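Local coordinates for Alr4995 protein (Nostoc sp., PDB 6LRF) that degrades arginine in two steps, an arginine dihydrolase reaction giving ornithine followed by cyclodeamination of ornithine, probably to proline, at residues 19-22 with 23-27; 181-185 with 186-190; 206-210 with 211-215; 220-224 with 225-229; 682-685 with 686-689. One frame throughout, in Å; residues are numbered along the deposited sequence.

Contact 1: residues 19-22 with 23-27; sequences YVIN and PWMEG
Asn22 heads the short 3-10 turn 23-25, which lies in the loop between strand 6-9 and helix 34-49, in what is probably the arginine-dihydrolase part. Its backbone O accepts a hydrogen bond from Met25 N at 3.0 Å. Its CG sits between its own N and carbonyl carbon (chi1 71°), which folds the amide back over the turn. There OD1 takes two weak bonds, from Trp24 N at 3.0 Å and Met25 N at 3.4 Å, and lies in the plane of the Trp24 ring, at its edge. The other end of the amide, ND2, binds the backbone O of Ala258.

Met25, a selenomethionine, reaches back extended along the chain, side by side with Ile21 and Tyr19. SE lies 3.8 Å from Ile21 CG1 and 4.1 Å from Tyr19 CD1, approaching the Tyr19 ring obliquely. Val20 runs past in the other direction, with CG1 at 3.9 Å from Met25 CB. Tyr19 OH binds Asp65, and Trp24 meets Trp479 of the second subunit edge-to-face. Asn OD1 turned onto the N-H two residues ahead resembles an Asx turn, here beside a 3-10 turn and a Met-aromatic contact.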
# COMPACT_ATOMS: atom_id res chain seq x y z
N TYR B 19 30.07 20.83 -28.76
CA TYR B 19 29.25 21.22 -27.62
C TYR B 19 28.05 20.30 -27.54
O TYR B 19 27.98 19.32 -28.28
CB TYR B 19 28.80 22.68 -27.75
CG TYR B 19 28.44 23.06 -29.18
CD1 TYR B 19 27.26 22.61 -29.77
CD2 TYR B 19 29.30 23.84 -29.94
CE1 TYR B 19 26.95 22.95 -31.08
CE2 TYR B 19 28.99 24.18 -31.25
CZ TYR B 19 27.81 23.73 -31.81
OH TYR B 19 27.51 24.08 -33.10
N VAL B 20 27.10 20.63 -26.66
CA VAL B 20 25.84 19.89 -26.57
C VAL B 20 24.66 20.88 -26.51
O VAL B 20 24.59 21.74 -25.62
CB VAL B 20 25.80 18.92 -25.34
CG1 VAL B 20 24.58 18.01 -25.40
CG2 VAL B 20 27.08 18.08 -25.26
N ILE B 21 23.76 20.77 -27.49
CA ILE B 21 22.55 21.59 -27.56
C ILE B 21 21.31 20.76 -27.90
O ILE B 21 20.21 21.29 -27.95
CB ILE B 21 22.67 22.74 -28.61
CG1 ILE B 21 22.97 22.17 -30.00
CG2 ILE B 21 23.71 23.77 -28.18
CD1 ILE B 21 22.83 23.19 -31.14
N ASN B 22 21.51 19.46 -28.15
CA ASN B 22 20.39 18.52 -28.25
C ASN B 22 20.80 17.16 -27.66
O ASN B 22 21.99 16.87 -27.56
CB ASN B 22 19.89 18.39 -29.71
CG ASN B 22 20.86 17.65 -30.63
OD1 ASN B 22 21.13 16.47 -30.44
ND2 ASN B 22 21.34 18.34 -31.67
N PRO B 23 19.82 16.33 -27.25
CA PRO B 23 20.15 15.09 -26.52
C PRO B 23 21.00 14.08 -27.29
O PRO B 23 21.73 13.31 -26.66
CB PRO B 23 18.76 14.49 -26.21
CG PRO B 23 17.83 15.12 -27.19
CD PRO B 23 18.36 16.52 -27.35
N TRP B 24 20.93 14.07 -28.61
CA TRP B 24 21.73 13.14 -29.40
C TRP B 24 23.23 13.46 -29.34
O TRP B 24 24.07 12.61 -29.67
CB TRP B 24 21.27 13.14 -30.85
CG TRP B 24 19.87 12.71 -31.05
CD1 TRP B 24 18.76 13.50 -31.06
CD2 TRP B 24 19.41 11.37 -31.28
NE1 TRP B 24 17.64 12.74 -31.29
CE2 TRP B 24 18.01 11.43 -31.43
CE3 TRP B 24 20.04 10.13 -31.38
CZ2 TRP B 24 17.23 10.30 -31.67
CZ3 TRP B 24 19.27 9.00 -31.62
CH2 TRP B 24 17.88 9.09 -31.76
N MSE B 25 23.56 14.69 -28.94
CA MSE B 25 24.96 15.13 -28.83
C MSE B 25 25.60 14.74 -27.51
O MSE B 25 26.80 14.92 -27.32
CB MSE B 25 25.06 16.65 -28.97
CG MSE B 25 25.02 17.17 -30.41
SE MSE B 25 25.19 19.12 -30.50
CE MSE B 25 25.01 19.35 -32.45
N GLU B 26 24.79 14.23 -26.59
CA GLU B 26 25.27 13.90 -25.25
C GLU B 26 26.38 12.85 -25.29
O GLU B 26 26.25 11.83 -25.97
CB GLU B 26 24.10 13.43 -24.38
CG GLU B 26 23.77 14.37 -23.23
CD GLU B 26 24.95 14.56 -22.30
OE1 GLU B 26 25.53 13.54 -21.85
OE2 GLU B 26 25.30 15.74 -22.02
N GLY B 27 27.48 13.13 -24.60
CA GLY B 27 28.61 12.21 -24.53
C GLY B 27 29.26 11.89 -25.87
O GLY B 27 29.88 10.83 -26.04

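Contact 2: residues 181-185 with 186-190; sequences LLYYP and GAFDS
Tyr184 O accepts a hydrogen bond from Ala187 N at 2.9 Å, nearly straight at 164° but with the donor tilted from the carbonyl plane. One residue on, Phe188 N reaches Pro185 O at 3.3 Å, coming from well above that carbonyl plane. Pro185 O has a second partner, Asn193 ND2 of the following helix.

Side chains wrap this turn from two directions. CG of Tyr184 stands trans to the backbone N (chi1 174°), and its ring lies against the peptide of Gly186: the N of Gly186 is over the ring centre, and its CA makes a CH-pi contact 4.2 Å from the centroid. The methyl of Ala187 touches the same ring, CB to Tyr184 CD2 4.0 Å. These contacts form where strand 181-183 ends in a 3-10 turn and passes to helix 190-199, the start of a beta-alpha-beta crossover to the parallel neighbouring strand 205-207.

Phe188 turns its ring back toward the strand. Its CE1 lies near the plane of the Tyr183 ring, at the edge, 4.4 Å from Tyr183 CD1. The two faces of that tyrosine are met by Pro185 CD and by Leu181 CD2, each toward the rim. Beyond Phe188, Asp189 is the N-cap of helix 190-199: its side chain caps a backbone N of that helix, and OD1 binds Ser192 OG.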
# COMPACT_ATOMS: atom_id res chain seq x y z
N LEU B 181 2.52 10.98 -46.31
CA LEU B 181 3.13 11.56 -45.14
C LEU B 181 3.82 10.50 -44.32
O LEU B 181 3.18 9.58 -43.83
CB LEU B 181 2.10 12.28 -44.26
CG LEU B 181 2.71 12.71 -42.92
CD1 LEU B 181 3.78 13.79 -43.11
CD2 LEU B 181 1.65 13.18 -41.94
N LEU B 182 5.13 10.64 -44.18
CA LEU B 182 5.93 9.76 -43.35
C LEU B 182 6.17 10.44 -42.02
O LEU B 182 6.81 11.50 -41.98
CB LEU B 182 7.25 9.44 -44.05
CG LEU B 182 8.25 8.54 -43.32
CD1 LEU B 182 7.82 7.10 -43.46
CD2 LEU B 182 9.66 8.75 -43.87
N TYR B 183 5.64 9.89 -40.94
CA TYR B 183 5.73 10.57 -39.66
C TYR B 183 5.66 9.60 -38.49
O TYR B 183 5.24 8.45 -38.63
CB TYR B 183 4.63 11.64 -39.54
CG TYR B 183 3.25 11.15 -39.17
CD1 TYR B 183 2.61 11.60 -38.01
CD2 TYR B 183 2.57 10.26 -39.98
CE1 TYR B 183 1.33 11.17 -37.67
CE2 TYR B 183 1.29 9.82 -39.66
CZ TYR B 183 0.68 10.27 -38.50
OH TYR B 183 -0.59 9.81 -38.20
N TYR B 184 6.09 10.09 -37.33
CA TYR B 184 6.10 9.31 -36.11
C TYR B 184 5.15 9.92 -35.07
O TYR B 184 5.54 10.85 -34.35
CB TYR B 184 7.51 9.23 -35.55
CG TYR B 184 7.59 8.57 -34.19
CD1 TYR B 184 7.17 7.26 -34.02
CD2 TYR B 184 8.09 9.25 -33.09
CE1 TYR B 184 7.24 6.64 -32.78
CE2 TYR B 184 8.16 8.65 -31.85
CZ TYR B 184 7.74 7.35 -31.70
OH TYR B 184 7.81 6.73 -30.47
N PRO B 185 3.91 9.40 -34.98
CA PRO B 185 2.84 9.99 -34.16
C PRO B 185 3.22 10.25 -32.70
O PRO B 185 2.66 11.16 -32.09
CB PRO B 185 1.72 8.94 -34.25
CG PRO B 185 1.96 8.24 -35.55
CD PRO B 185 3.47 8.17 -35.66
N GLY B 186 4.16 9.49 -32.16
CA GLY B 186 4.56 9.66 -30.77
C GLY B 186 5.33 10.94 -30.52
O GLY B 186 5.58 11.31 -29.37
N ALA B 187 5.72 11.63 -31.58
CA ALA B 187 6.48 12.86 -31.43
C ALA B 187 5.57 14.07 -31.18
O ALA B 187 6.06 15.13 -30.81
CB ALA B 187 7.36 13.11 -32.66
N PHE B 188 4.26 13.90 -31.37
CA PHE B 188 3.34 15.04 -31.28
C PHE B 188 2.31 14.93 -30.15
O PHE B 188 1.97 13.82 -29.72
CB PHE B 188 2.62 15.20 -32.62
CG PHE B 188 3.56 15.42 -33.77
CD1 PHE B 188 4.02 14.35 -34.52
CD2 PHE B 188 4.00 16.70 -34.09
CE1 PHE B 188 4.88 14.54 -35.59
CE2 PHE B 188 4.86 16.90 -35.16
CZ PHE B 188 5.30 15.82 -35.90
N ASP B 189 1.80 16.06 -29.67
CA ASP B 189 0.74 16.01 -28.66
C ASP B 189 -0.57 15.56 -29.31
O ASP B 189 -0.64 15.37 -30.53
CB ASP B 189 0.60 17.36 -27.93
CG ASP B 189 0.01 18.47 -28.81
OD1 ASP B 189 -0.26 18.24 -30.01
OD2 ASP B 189 -0.18 19.60 -28.28
N SER B 190 -1.62 15.41 -28.51
CA SER B 190 -2.89 14.93 -29.04
C SER B 190 -3.51 15.92 -30.03
O SER B 190 -4.03 15.52 -31.08
CB SER B 190 -3.86 14.65 -27.89
OG SER B 190 -4.45 15.86 -27.43

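Contact 3: residues 206-210 with 211-215; sequences IAIAE and ADAVN
Ala209 and Ala213 are joined by the first of the backbone bonds, Ala213 N to Ala209 O at 3.0 Å, in the carbonyl plane. Val214 N to Glu210 O follows at 3.0 Å, with the donor tilted 27° from that plane. Ala209 stands at the N-cap position, so these bonds make the first turn of helix 210-213.

One side chain adds a polar bond of its own. Asn215 sends ND2 back to Ala211 O at 3.0 Å, nearly straight (167°) and close to the plane of its amide, and so ties Asn215 back to a carbonyl one turn earlier.

Apolar contact comes mainly from Ile208. With CG1 between the backbone N and carbonyl carbon (chi1 66°) and the chain then extended, its CD1 reaches over the helix: 3.7 Å from Ala213 N, 3.9 Å from Ala213 CB and 4.1 Å from Asp212 CB. On another side of the helix, CG1 of Val214 lies 4.1 Å from Glu210 CG, while both its methyls sit close to Glu210 O.

The charged ends have partners outside the segments. Glu210 OE2 forms a salt bridge with Arg165, which probably eases the closeness of Glu475 of the second subunit, and Asp212 OD1 accepts a bond from Ser233 N. Strand 205-207 thus passes through Ala209 at the N-cap position into a short helix, with Ile208 of the junction folded onto it, as at a beta-to-alpha junction in an alpha/beta domain.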
# COMPACT_ATOMS: atom_id res chain seq x y z
N ILE B 206 1.74 7.17 -43.47
CA ILE B 206 2.68 6.10 -43.18
C ILE B 206 3.27 6.33 -41.80
O ILE B 206 4.36 6.92 -41.67
CB ILE B 206 3.80 6.03 -44.23
CG1 ILE B 206 3.21 6.06 -45.64
CG2 ILE B 206 4.69 4.80 -43.99
CD1 ILE B 206 4.24 6.17 -46.75
N ALA B 207 2.55 5.90 -40.77
CA ALA B 207 3.04 6.04 -39.40
C ALA B 207 4.11 4.99 -39.13
O ALA B 207 3.93 3.83 -39.47
CB ALA B 207 1.90 5.91 -38.40
N ILE B 208 5.23 5.41 -38.55
CA ILE B 208 6.36 4.50 -38.39
C ILE B 208 6.62 4.11 -36.94
O ILE B 208 6.26 4.84 -36.02
CB ILE B 208 7.66 5.10 -38.96
CG1 ILE B 208 8.08 6.33 -38.16
CG2 ILE B 208 7.48 5.43 -40.43
CD1 ILE B 208 9.50 6.76 -38.40
N ALA B 209 7.27 2.96 -36.78
CA ALA B 209 7.66 2.42 -35.48
C ALA B 209 8.77 3.25 -34.86
O ALA B 209 9.51 3.93 -35.57
CB ALA B 209 8.12 0.98 -35.63
N GLU B 210 8.88 3.20 -33.53
CA GLU B 210 9.92 3.93 -32.81
C GLU B 210 11.31 3.46 -33.22
O GLU B 210 12.28 4.22 -33.17
CB GLU B 210 9.73 3.79 -31.30
CG GLU B 210 10.62 4.74 -30.48
CD GLU B 210 10.33 4.69 -28.98
OE1 GLU B 210 9.98 3.60 -28.47
OE2 GLU B 210 10.45 5.75 -28.31
N ALA B 211 11.42 2.20 -33.62
CA ALA B 211 12.70 1.65 -34.05
C ALA B 211 13.23 2.41 -35.26
O ALA B 211 14.39 2.81 -35.29
CB ALA B 211 12.56 0.17 -34.37
N ASP B 212 12.37 2.61 -36.26
CA ASP B 212 12.73 3.38 -37.45
C ASP B 212 12.92 4.86 -37.13
O ASP B 212 13.81 5.52 -37.67
CB ASP B 212 11.67 3.23 -38.55
CG ASP B 212 11.75 1.89 -39.28
OD1 ASP B 212 12.67 1.72 -40.12
OD2 ASP B 212 10.90 1.01 -39.02
N ALA B 213 12.09 5.37 -36.23
CA ALA B 213 12.15 6.77 -35.81
C ALA B 213 13.50 7.17 -35.20
O ALA B 213 14.06 8.20 -35.55
CB ALA B 213 11.03 7.07 -34.84
N VAL B 214 14.05 6.34 -34.30
CA VAL B 214 15.31 6.68 -33.65
C VAL B 214 16.51 6.46 -34.59
O VAL B 214 17.64 6.83 -34.28
CB VAL B 214 15.52 5.86 -32.36
CG1 VAL B 214 14.36 6.09 -31.41
CG2 VAL B 214 15.61 4.37 -32.69
N ASN B 215 16.24 5.87 -35.74
CA ASN B 215 17.22 5.80 -36.81
C ASN B 215 17.07 6.94 -37.82
O ASN B 215 17.71 6.93 -38.88
CB ASN B 215 17.12 4.45 -37.54
CG ASN B 215 17.92 3.38 -36.86
OD1 ASN B 215 19.10 3.18 -37.16
ND2 ASN B 215 17.30 2.69 -35.91

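Contact 4: residues 220-224 with 225-229; sequences TVNVE and SIVIM
The amide of Asn222 reaches across the hairpin end, ND2 giving hydrogen bonds to Ile226 O at 2.8 Å and Glu224 O at 2.9 Å, respectively 16° and 28° out of the amide plane. Ile226 O also accepts from Val223 N at 2.9 Å, and the two donors come from opposite faces of its carbonyl plane. OD1 of the amide binds Ala177 N, so both ends are held. The other flat group, the Glu224 carboxylate, is met at OE2 on its anti side by Ser225 OG, 3.1 Å away.

Asn222 CG stands trans to its backbone N (chi1 -173°), on the face shared with Val227, whose CG1 lies 3.5 Å from ND2. Nearby, Thr220 CG2 packs on Val227 CB at 3.6 Å. Val221, Val223, Ile226 and Ile228 occupy the other face, the valines and Ile228 against helix 34-49. Backbone bonds link Val221 with Ile228 both ways, and Ile226 N returns to Val223 O at 2.7 Å. Glu224, with positive phi, and Ser225 form the corner. A type II' turn joining two short antiparallel strands is the classic two-residue beta hairpin; strand 246-249 lies beside 226-229, parallel to it, completing a small mixed sheet.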
# COMPACT_ATOMS: atom_id res chain seq x y z
N THR B 220 14.25 12.19 -44.17
CA THR B 220 14.39 11.60 -45.49
C THR B 220 14.33 12.65 -46.58
O THR B 220 13.47 13.55 -46.54
CB THR B 220 13.29 10.57 -45.72
OG1 THR B 220 13.65 9.35 -45.07
CG2 THR B 220 13.07 10.31 -47.21
N VAL B 221 15.23 12.55 -47.55
CA VAL B 221 15.19 13.39 -48.74
C VAL B 221 14.31 12.74 -49.80
O VAL B 221 14.46 11.56 -50.11
CB VAL B 221 16.60 13.65 -49.29
CG1 VAL B 221 16.54 14.55 -50.51
CG2 VAL B 221 17.46 14.28 -48.21
N ASN B 222 13.36 13.51 -50.32
CA ASN B 222 12.43 13.02 -51.32
C ASN B 222 12.72 13.70 -52.65
O ASN B 222 12.64 14.92 -52.75
CB ASN B 222 10.98 13.29 -50.89
CG ASN B 222 9.95 12.66 -51.83
OD1 ASN B 222 8.87 13.22 -52.04
ND2 ASN B 222 10.29 11.50 -52.39
N VAL B 223 13.10 12.90 -53.65
CA VAL B 223 13.23 13.40 -55.01
C VAL B 223 12.25 12.64 -55.90
O VAL B 223 12.52 11.51 -56.33
CB VAL B 223 14.67 13.26 -55.53
CG1 VAL B 223 14.93 14.29 -56.63
CG2 VAL B 223 15.66 13.47 -54.40
N GLU B 224 11.11 13.27 -56.17
CA GLU B 224 9.91 12.63 -56.74
C GLU B 224 9.65 11.25 -56.12
O GLU B 224 9.09 11.16 -55.03
CB GLU B 224 10.00 12.52 -58.27
CG GLU B 224 8.78 11.85 -58.98
CD GLU B 224 7.41 12.07 -58.29
OE1 GLU B 224 7.06 13.25 -58.01
OE2 GLU B 224 6.68 11.08 -58.04
N SER B 225 10.05 10.18 -56.81
CA SER B 225 9.73 8.85 -56.32
C SER B 225 10.89 8.21 -55.60
O SER B 225 10.80 7.08 -55.15
CB SER B 225 9.27 7.96 -57.48
OG SER B 225 7.93 8.28 -57.81
N ILE B 226 11.98 8.96 -55.47
CA ILE B 226 13.12 8.49 -54.69
C ILE B 226 13.02 9.00 -53.25
O ILE B 226 12.63 10.15 -53.02
CB ILE B 226 14.46 8.97 -55.28
CG1 ILE B 226 14.48 8.78 -56.80
CG2 ILE B 226 15.62 8.29 -54.58
CD1 ILE B 226 14.06 7.41 -57.27
N VAL B 227 13.33 8.13 -52.30
CA VAL B 227 13.50 8.57 -50.92
C VAL B 227 14.85 8.09 -50.40
O VAL B 227 15.13 6.90 -50.35
CB VAL B 227 12.36 8.08 -50.00
CG1 VAL B 227 11.11 8.91 -50.25
CG2 VAL B 227 12.07 6.59 -50.20
N ILE B 228 15.70 9.05 -50.04
CA ILE B 228 17.02 8.76 -49.51
C ILE B 228 17.02 8.94 -48.01
O ILE B 228 16.41 9.89 -47.49
CB ILE B 228 18.10 9.67 -50.13
CG1 ILE B 228 18.01 9.65 -51.65
CG2 ILE B 228 19.48 9.24 -49.66
CD1 ILE B 228 18.76 10.79 -52.32
N MSE B 229 17.71 8.05 -47.30
CA MSE B 229 17.72 8.10 -45.85
C MSE B 229 18.83 7.27 -45.25
O MSE B 229 19.57 6.59 -45.97
CB MSE B 229 16.38 7.61 -45.31
CG MSE B 229 15.84 6.41 -46.07
SE MSE B 229 14.32 5.67 -45.13
CE MSE B 229 15.19 5.47 -43.39

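Contact 5: residues 682-685 with 686-689; sequences LFLS and LLTQ
Leu682 and Leu686 cross at a slant, one turn apart on helix 680-694, the last helix of the Rossmann-fold part. Their CD1 atoms meet at 4.0 Å. CG of Leu686 lies beside Leu682 O, while that same carbonyl takes the N-H of Leu686 almost head-on at 3.1 Å. The Leu686 side chain also rests on Val470 and Val474 of helix 467-486.

A quarter turn on, Leu687 stands by both Phe683 and Leu684. Its CG is trans to the backbone N (chi1 178°), carrying CD2 outward beside these two, to 4.3 Å from Phe683 CE2, where it approaches the ring obliquely, and to 4.4 Å from Leu684 CD2. The ring itself also meets Val653 and Val655 of strand 651-656, while Leu687 touches Leu511 of helix 505-513. The row of apolar groups therefore joins the helix to the parallel sheet and to its neighbouring helices.

The polar side chains are turned differently. OG1 of Thr688, placed between its own N and carbonyl carbon (chi1 39°), comes down onto the preceding turn and lies 2.8 Å from both Leu684 O and Ser685 O. Its single proton can serve only one of them at a time, and which of the two takes it is left open. Gln689 lies over Ser685 O, which accepts Gln689 N at 3.0 Å. Its OE1 ends 3.3 Å from Ser685 OG, a weak hydrogen bond given by the serine.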
# COMPACT_ATOMS: atom_id res chain seq x y z
N LEU B 682 -0.72 -3.67 -18.19
CA LEU B 682 0.35 -4.65 -18.25
C LEU B 682 -0.25 -6.04 -18.48
O LEU B 682 0.18 -6.78 -19.38
CB LEU B 682 1.19 -4.64 -16.96
CG LEU B 682 2.24 -5.77 -16.89
CD1 LEU B 682 3.15 -5.75 -18.13
CD2 LEU B 682 3.07 -5.65 -15.64
N PHE B 683 -1.25 -6.38 -17.67
CA PHE B 683 -1.92 -7.68 -17.75
C PHE B 683 -2.46 -7.93 -19.15
O PHE B 683 -2.22 -8.99 -19.74
CB PHE B 683 -3.06 -7.78 -16.72
CG PHE B 683 -3.80 -9.10 -16.76
CD1 PHE B 683 -3.39 -10.16 -15.98
CD2 PHE B 683 -4.90 -9.27 -17.60
CE1 PHE B 683 -4.07 -11.36 -16.02
CE2 PHE B 683 -5.58 -10.48 -17.64
CZ PHE B 683 -5.16 -11.53 -16.85
N LEU B 684 -3.18 -6.95 -19.69
CA LEU B 684 -3.77 -7.07 -21.02
C LEU B 684 -2.71 -7.13 -22.12
O LEU B 684 -2.90 -7.78 -23.15
CB LEU B 684 -4.73 -5.90 -21.28
CG LEU B 684 -6.05 -5.96 -20.50
CD1 LEU B 684 -6.75 -4.61 -20.46
CD2 LEU B 684 -6.96 -7.02 -21.09
N SER B 685 -1.60 -6.43 -21.92
CA SER B 685 -0.55 -6.45 -22.92
C SER B 685 0.01 -7.87 -23.09
O SER B 685 0.04 -8.41 -24.20
CB SER B 685 0.56 -5.46 -22.54
OG SER B 685 1.39 -5.23 -23.66
N LEU B 686 0.42 -8.47 -21.98
CA LEU B 686 0.91 -9.84 -21.94
C LEU B 686 -0.10 -10.84 -22.46
O LEU B 686 0.26 -11.78 -23.18
CB LEU B 686 1.26 -10.21 -20.51
CG LEU B 686 2.37 -9.40 -19.86
CD1 LEU B 686 2.40 -9.66 -18.36
CD2 LEU B 686 3.69 -9.77 -20.51
N LEU B 687 -1.36 -10.66 -22.07
CA LEU B 687 -2.42 -11.57 -22.49
C LEU B 687 -2.52 -11.60 -24.02
O LEU B 687 -2.64 -12.68 -24.61
CB LEU B 687 -3.76 -11.16 -21.88
CG LEU B 687 -4.96 -12.00 -22.29
CD1 LEU B 687 -4.84 -13.42 -21.72
CD2 LEU B 687 -6.25 -11.34 -21.85
N THR B 688 -2.47 -10.43 -24.65
CA THR B 688 -2.57 -10.40 -26.11
C THR B 688 -1.28 -10.94 -26.77
O THR B 688 -1.35 -11.62 -27.80
CB THR B 688 -2.87 -8.97 -26.63
OG1 THR B 688 -2.13 -8.01 -25.86
CG2 THR B 688 -4.37 -8.66 -26.52
N GLN B 689 -0.13 -10.66 -26.18
CA GLN B 689 1.12 -11.24 -26.64
C GLN B 689 1.05 -12.75 -26.51
O GLN B 689 1.41 -13.48 -27.42
CB GLN B 689 2.31 -10.70 -25.85
CG GLN B 689 2.69 -9.28 -26.19
CD GLN B 689 3.59 -8.67 -25.13
OE1 GLN B 689 3.56 -7.46 -24.87
NE2 GLN B 689 4.41 -9.51 -24.50

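From the N terminus the five contacts follow in series, none nested or crossed. Contact 1 closes a turn in the loop before helix 34-49, and its Trp24 packs on Val214 of contact 3. Contact 2 closes the turn between strand 181-183 and helix 190-199, and contact 3 the step from strand 205-207 to helix 210-213. Those two strands are neighbours in one sheet, probably joined by backbone hydrogen bonds of Leu181 with Ile206 and of Tyr183 with Ile208. Contact 4 is a hairpin of another small sheet, touching contact 2 where Leu182 meets Thr220. Contact 5, within helix 680-694, belongs to the Rossmann part, its centre about 23 Å from that of contact 3.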